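Dermonecrotic toxin (Pasteurella multocida, PDB 2EBF) acts as a potent mitogen and bone-resorbing toxin associated with atrophic rhinitis of pigs, this chain being its C-terminal region with a thiol protease-like catalytic triad. Local coordinates at residues E677-A682 with L699-W704; G647-W652 with M665-S670; L685-D690 with L706-R711. All blocks are in the same frame, centred on the assembly; numbering follows the deposited sequence.

Contact 1 of 3, residues E677-A682 with L699-W704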
# COMPACT_ATOMS: atom_id res chain seq x y z
N GLU A 677 -20.44 -8.00 24.66
CA GLU A 677 -21.88 -7.77 24.79
C GLU A 677 -22.68 -8.96 24.25
O GLU A 677 -22.36 -9.52 23.20
CB GLU A 677 -22.30 -6.47 24.10
CG GLU A 677 -21.74 -5.23 24.78
CD GLU A 677 -22.65 -4.04 24.69
OE1 GLU A 677 -23.75 -4.16 24.11
OE2 GLU A 677 -22.27 -2.97 25.21
N PHE A 678 -23.72 -9.32 24.99
CA PHE A 678 -24.58 -10.44 24.62
C PHE A 678 -26.00 -9.93 24.46
O PHE A 678 -26.60 -9.47 25.43
CB PHE A 678 -24.54 -11.51 25.70
CG PHE A 678 -23.22 -12.23 25.78
CD1 PHE A 678 -23.03 -13.40 25.08
CD2 PHE A 678 -22.18 -11.71 26.55
CE1 PHE A 678 -21.82 -14.08 25.14
CE2 PHE A 678 -20.95 -12.38 26.61
CZ PHE A 678 -20.78 -13.56 25.90
N ALA A 679 -26.53 -10.00 23.24
CA ALA A 679 -27.91 -9.59 22.98
C ALA A 679 -28.88 -10.39 23.85
O ALA A 679 -28.71 -11.60 24.02
CB ALA A 679 -28.25 -9.78 21.52
N VAL A 680 -29.88 -9.71 24.40
CA VAL A 680 -31.01 -10.36 25.07
C VAL A 680 -32.26 -9.88 24.34
O VAL A 680 -32.82 -8.81 24.63
CB VAL A 680 -31.06 -10.06 26.60
CG1 VAL A 680 -32.31 -10.67 27.25
CG2 VAL A 680 -29.81 -10.61 27.28
N ASP A 681 -32.69 -10.67 23.37
CA ASP A 681 -33.67 -10.20 22.40
C ASP A 681 -34.98 -10.97 22.60
O ASP A 681 -35.14 -12.10 22.12
CB ASP A 681 -33.09 -10.37 21.00
CG ASP A 681 -34.06 -10.00 19.89
OD1 ASP A 681 -35.19 -9.56 20.16
OD2 ASP A 681 -33.67 -10.16 18.73
N ALA A 682 -35.90 -10.33 23.32
CA ALA A 682 -37.19 -10.91 23.67
C ALA A 682 -38.27 -10.68 22.60
O ALA A 682 -39.44 -11.03 22.80
CB ALA A 682 -37.65 -10.37 25.02
N LEU A 699 -27.33 -14.07 22.11
CA LEU A 699 -26.09 -14.34 21.37
C LEU A 699 -25.13 -13.18 21.52
O LEU A 699 -25.56 -12.05 21.80
CB LEU A 699 -26.38 -14.54 19.87
CG LEU A 699 -27.02 -15.81 19.33
CD1 LEU A 699 -27.54 -15.56 17.91
CD2 LEU A 699 -26.05 -17.01 19.37
N PRO A 700 -23.83 -13.44 21.30
CA PRO A 700 -22.94 -12.28 21.21
C PRO A 700 -23.44 -11.36 20.10
O PRO A 700 -23.94 -11.86 19.08
CB PRO A 700 -21.59 -12.90 20.85
CG PRO A 700 -21.69 -14.31 21.40
CD PRO A 700 -23.10 -14.70 21.09
N VAL A 701 -23.33 -10.05 20.29
CA VAL A 701 -24.03 -9.09 19.42
C VAL A 701 -23.78 -9.31 17.91
O VAL A 701 -24.71 -9.23 17.12
CB VAL A 701 -23.84 -7.60 19.85
CG1 VAL A 701 -24.61 -7.31 21.16
CG2 VAL A 701 -22.38 -7.23 19.99
N ASP A 702 -22.54 -9.62 17.53
CA ASP A 702 -22.23 -9.87 16.11
C ASP A 702 -22.96 -11.08 15.54
O ASP A 702 -23.39 -11.07 14.38
CB ASP A 702 -20.73 -10.00 15.89
CG ASP A 702 -19.98 -8.72 16.20
OD1 ASP A 702 -20.60 -7.63 16.17
OD2 ASP A 702 -18.77 -8.81 16.47
N ASP A 703 -23.05 -12.14 16.34
CA ASP A 703 -23.78 -13.34 15.96
C ASP A 703 -25.28 -13.08 15.90
O ASP A 703 -25.97 -13.57 15.01
CB ASP A 703 -23.46 -14.47 16.93
CG ASP A 703 -21.99 -14.84 16.90
OD1 ASP A 703 -21.46 -15.04 15.79
OD2 ASP A 703 -21.36 -14.89 17.96
N TRP A 704 -25.77 -12.28 16.85
CA TRP A 704 -27.15 -11.81 16.81
C TRP A 704 -27.45 -11.07 15.50
O TRP A 704 -28.42 -11.40 14.82
CB TRP A 704 -27.46 -10.91 18.01
CG TRP A 704 -28.79 -10.19 17.93
CD1 TRP A 704 -30.01 -10.68 18.31
CD2 TRP A 704 -29.03 -8.86 17.46
NE1 TRP A 704 -30.99 -9.75 18.09
CE2 TRP A 704 -30.42 -8.61 17.57
CE3 TRP A 704 -28.20 -7.84 16.94
CZ2 TRP A 704 -31.00 -7.40 17.19
CZ3 TRP A 704 -28.79 -6.63 16.56
CH2 TRP A 704 -30.18 -6.42 16.69

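Contact 2 of 3, residues G647-W652 with M665-S670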
# COMPACT_ATOMS: atom_id res chain seq x y z
N GLY A 647 -26.32 -2.21 23.75
CA GLY A 647 -27.34 -2.80 22.90
C GLY A 647 -26.85 -2.79 21.46
O GLY A 647 -25.68 -2.48 21.19
N ALA A 648 -27.74 -3.11 20.53
CA ALA A 648 -27.39 -3.11 19.12
C ALA A 648 -28.65 -2.98 18.28
O ALA A 648 -29.73 -3.37 18.70
CB ALA A 648 -26.65 -4.41 18.75
N SER A 649 -28.49 -2.40 17.09
CA SER A 649 -29.58 -2.27 16.14
C SER A 649 -29.09 -2.67 14.76
O SER A 649 -27.92 -2.49 14.41
CB SER A 649 -30.10 -0.84 16.12
OG SER A 649 -30.50 -0.45 17.42
N ILE A 650 -29.98 -3.25 13.97
CA ILE A 650 -29.66 -3.62 12.61
C ILE A 650 -30.78 -3.17 11.69
O ILE A 650 -31.95 -3.28 12.04
CB ILE A 650 -29.40 -5.14 12.50
CG1 ILE A 650 -29.00 -5.48 11.05
CG2 ILE A 650 -30.62 -5.96 13.00
CD1 ILE A 650 -28.44 -6.89 10.86
N THR A 651 -30.41 -2.66 10.52
CA THR A 651 -31.38 -2.16 9.56
C THR A 651 -30.97 -2.61 8.15
O THR A 651 -29.79 -2.80 7.89
CB THR A 651 -31.54 -0.63 9.64
OG1 THR A 651 -32.56 -0.19 8.74
CG2 THR A 651 -30.22 0.10 9.33
N TRP A 652 -31.94 -2.78 7.26
CA TRP A 652 -31.66 -3.36 5.95
C TRP A 652 -32.73 -2.94 4.96
O TRP A 652 -33.70 -2.27 5.32
CB TRP A 652 -31.55 -4.90 6.04
CG TRP A 652 -32.84 -5.60 6.43
CD1 TRP A 652 -33.83 -6.04 5.60
CD2 TRP A 652 -33.25 -5.94 7.76
NE1 TRP A 652 -34.85 -6.61 6.32
CE2 TRP A 652 -34.52 -6.58 7.66
CE3 TRP A 652 -32.69 -5.76 9.04
CZ2 TRP A 652 -35.22 -7.03 8.77
CZ3 TRP A 652 -33.39 -6.23 10.15
CH2 TRP A 652 -34.65 -6.86 10.01
N MET A 665 -36.02 -2.83 10.23
CA MET A 665 -35.04 -2.80 11.31
C MET A 665 -35.40 -3.65 12.52
O MET A 665 -36.52 -4.16 12.66
CB MET A 665 -34.74 -1.34 11.73
CG MET A 665 -35.78 -0.69 12.66
SD MET A 665 -37.49 -0.65 12.08
CE MET A 665 -37.33 0.38 10.62
N HIS A 666 -34.42 -3.82 13.40
CA HIS A 666 -34.62 -4.55 14.64
C HIS A 666 -33.60 -4.03 15.63
O HIS A 666 -32.58 -3.45 15.23
CB HIS A 666 -34.44 -6.06 14.42
CG HIS A 666 -34.77 -6.90 15.62
ND1 HIS A 666 -35.80 -6.60 16.48
CD2 HIS A 666 -34.23 -8.05 16.08
CE1 HIS A 666 -35.87 -7.52 17.42
NE2 HIS A 666 -34.92 -8.41 17.21
N THR A 667 -33.86 -4.25 16.92
CA THR A 667 -32.99 -3.72 17.97
C THR A 667 -33.05 -4.65 19.18
O THR A 667 -34.01 -5.41 19.36
CB THR A 667 -33.40 -2.25 18.33
OG1 THR A 667 -32.34 -1.59 19.05
CG2 THR A 667 -34.71 -2.20 19.13
N THR A 668 -32.01 -4.60 20.02
CA THR A 668 -31.96 -5.44 21.20
C THR A 668 -31.17 -4.74 22.31
O THR A 668 -30.21 -4.00 22.03
CB THR A 668 -31.31 -6.83 20.87
OG1 THR A 668 -31.40 -7.71 22.01
CG2 THR A 668 -29.84 -6.68 20.49
N ALA A 669 -31.61 -4.95 23.55
CA ALA A 669 -30.78 -4.70 24.72
C ALA A 669 -29.70 -5.77 24.80
O ALA A 669 -29.74 -6.78 24.09
CB ALA A 669 -31.64 -4.73 25.97
N SER A 670 -28.73 -5.56 25.69
CA SER A 670 -27.68 -6.54 25.90
C SER A 670 -27.19 -6.46 27.34
O SER A 670 -27.47 -5.48 28.06
CB SER A 670 -26.51 -6.28 24.93
OG SER A 670 -25.94 -5.01 25.17

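Contact 3 of 3, residues L685-D690 with L706-R711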
# COMPACT_ATOMS: atom_id res chain seq x y z
N LEU A 685 -38.95 -13.38 17.76
CA LEU A 685 -39.95 -14.28 17.16
C LEU A 685 -40.92 -13.55 16.23
O LEU A 685 -41.77 -14.18 15.58
CB LEU A 685 -40.70 -15.10 18.22
CG LEU A 685 -39.92 -16.21 18.95
CD1 LEU A 685 -40.87 -17.04 19.79
CD2 LEU A 685 -39.13 -17.11 17.99
N GLN A 686 -40.80 -12.22 16.15
CA GLN A 686 -41.55 -11.49 15.13
C GLN A 686 -41.03 -11.83 13.72
O GLN A 686 -41.70 -11.57 12.72
CB GLN A 686 -41.61 -9.97 15.43
CG GLN A 686 -40.36 -9.17 15.23
CD GLN A 686 -40.42 -7.78 15.89
OE1 GLN A 686 -39.67 -7.49 16.83
NE2 GLN A 686 -41.32 -6.92 15.41
N PHE A 687 -39.85 -12.46 13.67
CA PHE A 687 -39.20 -12.85 12.43
C PHE A 687 -39.23 -14.35 12.28
O PHE A 687 -39.28 -15.09 13.27
CB PHE A 687 -37.75 -12.35 12.39
CG PHE A 687 -37.61 -10.90 12.73
CD1 PHE A 687 -38.21 -9.93 11.93
CD2 PHE A 687 -36.90 -10.50 13.85
CE1 PHE A 687 -38.12 -8.57 12.26
CE2 PHE A 687 -36.80 -9.15 14.18
CZ PHE A 687 -37.40 -8.19 13.38
N VAL A 688 -39.18 -14.80 11.03
CA VAL A 688 -39.27 -16.22 10.70
C VAL A 688 -38.24 -17.06 11.48
O VAL A 688 -37.09 -16.64 11.65
CB VAL A 688 -39.20 -16.43 9.15
CG1 VAL A 688 -37.79 -16.18 8.62
CG2 VAL A 688 -39.68 -17.80 8.79
N HIS A 689 -38.68 -18.22 11.97
CA HIS A 689 -37.91 -18.98 12.96
C HIS A 689 -38.29 -20.45 12.96
O HIS A 689 -39.35 -20.84 12.44
CB HIS A 689 -38.18 -18.42 14.36
CG HIS A 689 -39.63 -18.37 14.73
ND1 HIS A 689 -40.30 -19.44 15.27
CD2 HIS A 689 -40.55 -17.38 14.60
CE1 HIS A 689 -41.56 -19.12 15.48
NE2 HIS A 689 -41.74 -17.87 15.08
N ASP A 690 -37.42 -21.26 13.56
CA ASP A 690 -37.73 -22.67 13.79
C ASP A 690 -38.98 -22.79 14.67
O ASP A 690 -39.18 -21.98 15.58
CB ASP A 690 -36.55 -23.37 14.45
CG ASP A 690 -36.66 -24.89 14.41
OD1 ASP A 690 -37.53 -25.44 15.11
OD2 ASP A 690 -35.87 -25.51 13.68
N LEU A 706 -25.92 -11.15 12.62
CA LEU A 706 -25.84 -12.08 11.50
C LEU A 706 -27.10 -12.94 11.42
O LEU A 706 -27.67 -13.10 10.34
CB LEU A 706 -24.58 -12.95 11.62
CG LEU A 706 -24.21 -13.90 10.48
CD1 LEU A 706 -22.75 -14.37 10.55
CD2 LEU A 706 -25.06 -15.09 10.56
N GLU A 707 -27.54 -13.47 12.56
CA GLU A 707 -28.75 -14.29 12.59
C GLU A 707 -29.98 -13.53 12.10
O GLU A 707 -30.74 -14.04 11.28
CB GLU A 707 -29.01 -14.87 13.98
CG GLU A 707 -30.43 -15.42 14.12
CD GLU A 707 -30.61 -16.46 15.20
OE1 GLU A 707 -29.61 -17.01 15.73
OE2 GLU A 707 -31.78 -16.75 15.52
N ILE A 708 -30.17 -12.32 12.60
CA ILE A 708 -31.30 -11.49 12.21
C ILE A 708 -31.25 -11.16 10.71
O ILE A 708 -32.27 -11.22 10.03
CB ILE A 708 -31.36 -10.18 13.07
CG1 ILE A 708 -31.55 -10.51 14.57
CG2 ILE A 708 -32.49 -9.29 12.60
CD1 ILE A 708 -32.83 -11.31 14.91
N ALA A 709 -30.08 -10.80 10.20
CA ALA A 709 -29.94 -10.47 8.78
C ALA A 709 -30.28 -11.69 7.91
O ALA A 709 -30.99 -11.58 6.92
CB ALA A 709 -28.54 -9.95 8.48
N GLN A 710 -29.76 -12.85 8.29
CA GLN A 710 -29.98 -14.07 7.51
C GLN A 710 -31.44 -14.51 7.51
O GLN A 710 -32.01 -14.83 6.45
CB GLN A 710 -29.07 -15.19 8.01
CG GLN A 710 -27.60 -14.99 7.65
CD GLN A 710 -26.71 -16.15 8.06
OE1 GLN A 710 -27.06 -16.96 8.92
NE2 GLN A 710 -25.53 -16.22 7.45
N ARG A 711 -32.05 -14.51 8.69
CA ARG A 711 -33.45 -14.94 8.80
C ARG A 711 -34.37 -14.06 7.96
O ARG A 711 -35.35 -14.54 7.37
CB ARG A 711 -33.91 -14.95 10.27
CG ARG A 711 -33.37 -16.14 11.03
CD ARG A 711 -33.49 -15.98 12.53
NE ARG A 711 -34.87 -15.80 12.99
CZ ARG A 711 -35.19 -15.46 14.23
NH1 ARG A 711 -34.23 -15.28 15.12
NH2 ARG A 711 -36.45 -15.30 14.60

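Contact 1 of 3, residues E677-A682 with L699-W704
L699 and A679 meet where strand 697-700, at the margin of the six-stranded antiparallel sheet of the C3 domain, hands over to helix 701-711. The carbonyl O of L699 accepts the N-H of A679 at 2.7 Å, whereas the return bond from L699 N is long and weak. The side chain of L699 turns to R586 and L589 of helix 583-591. P700 forms a non-hydrogen-bonded pair with F678, a place where a residue without an N-H costs no bond, and it is also the N-cap, its carbonyl receiving the N-H of W704. Its CG rests 3.7 Å from CE1 of F678, whose ring also meets that of F671. V701 belongs to the first helical turn, where the backbone N-H has no helical acceptor. E677 O takes it at 3.1 Å, with the donor tilted from the carbonyl plane. Both methyls of the branched V701 lie by the aliphatic root of E677, V701 CG1 3.8 Å from E677 CB, while the E677 carboxylate accepts from S670 OG and M646 N. One turn on, W704 has CG anti to its own N (chi1 170°), which brings the indole back against the strand. The methyl of A679 sits over one face, CB 4.0 Å from the centroid of the five-membered ring of W704, a CH-pi contact for which a small residue suits. D681 reaches the indole edge. It also binds H666 through OD2, consistent with the histidine-aspartate pair of a thiol protease-like triad, and S683 N through OD1. W704 NE1 approaches D681 OD2 on its anti side at 2.8 Å, almost straight (176°), in the plane of the indole but 29° out of the carboxylate plane.

Contact 2 of 3, residues G647-W652 with M665-S670
The indole of W652 lies against the M665-H666 backbone, across the beta hairpin of strands 643-656 and 660-673 at the heart of the antiparallel sheet of the C3 domain. M665 N stands 4.2 Å above one face of the W652 ring, offset toward the rim, and W652 CZ3 comes within 4.0 Å of M665 CA. With CG between its backbone N and carbonyl carbon (chi1 65°), W652 folds back over the partner strand. The other flat group, the imidazole of H666, leaves I650, meets the ring of F687 edge-to-face (T-shaped) and also touches that of W704. A648 with T668 and I650 with H666 are hydrogen-bonded pairs, the bond from I650 N to H666 O measuring 2.9 Å. On the face of A648, I650, H666 and T668, the small and branched A648, I650 and T668 suit the packing of W704 from helix 701-711. G647 has the positive phi of 92° that glycine tolerates easily, and its CA passes 3.2 Å from T668 O, leaving no place for a side chain. The opposite face carries S649, T651, M665 and T667, where the hydroxyls of S649, T651 and T667 suit the backbone of the C-terminal chain: T651 OG1 binds F732 O, S649 OG binds V722 O and T667 OG1 pairs with K724 N. Between the two strands, S649 OG and T667 OG1 lie 2.7 Å apart.

Contact 3 of 3, residues L685-D690 with L706-R711
V688 and R711 face each other where the loop between strands 676-681 and 697-700 passes the C-terminal turn of helix 701-711 in the C3 domain, their CA atoms 6.3 Å apart; the long side chain of R711 bridges them. Arginine suits this place because its flat guanidinium carries five N-H bonds pointing in several directions. R711 NE donates to V688 O at 2.7 Å, and R711 NH2 reaches F687 O at 3.1 Å. Both oxygens lie near the guanidinium plane, but NH2 comes at F687 O from well above the carbonyl plane (67° out of it), off the lone pairs. A second bond from NH2 to V688 O is weak. A bend at chi3 of R711 (59°) turns the guanidinium so that R711 NH1 meets E707 OE2 at 2.9 Å, a salt bridge one helical turn back; E707 also pairs with R586. The branched V688 presses CG1 to 3.2 Å from R711 O, tight packing at the helix end. F687 gives a looser apolar contact, CD2 to I708 CD1. On the loop side, L685 CD2 covers one face of the H689 imidazole, and H689 ND1 donates to D690 O at 2.8 Å, fixing the turn of that ring. The loop thus meets the arginine through neutral carbonyls; E707 supplies the opposite charge and would probably help hold the guanidinium in place, joining the residues after the short 3-10 turn of L685-Q686 to the helix.

How the contacts relate
From the N terminus, contact 2 comes first: it closes the hairpin of strands 643-656 and 660-673 before the other two open. The chain then turns into strand 676-681, next to 660-673 in the sheet, where contact 1 begins. Contact 3 begins in the loop that follows. Contact 1 closes at the start of helix 701-711 and contact 3 at its end, so these two cross, and the loop is held between sheet and helix. H666 of contact 2 is shared with both others, while I708 packs on I650. Together they bind sheet, loop and helix into one unit of the C3 domain, with side chains about 9 to 12 Å from the bound phosphonate.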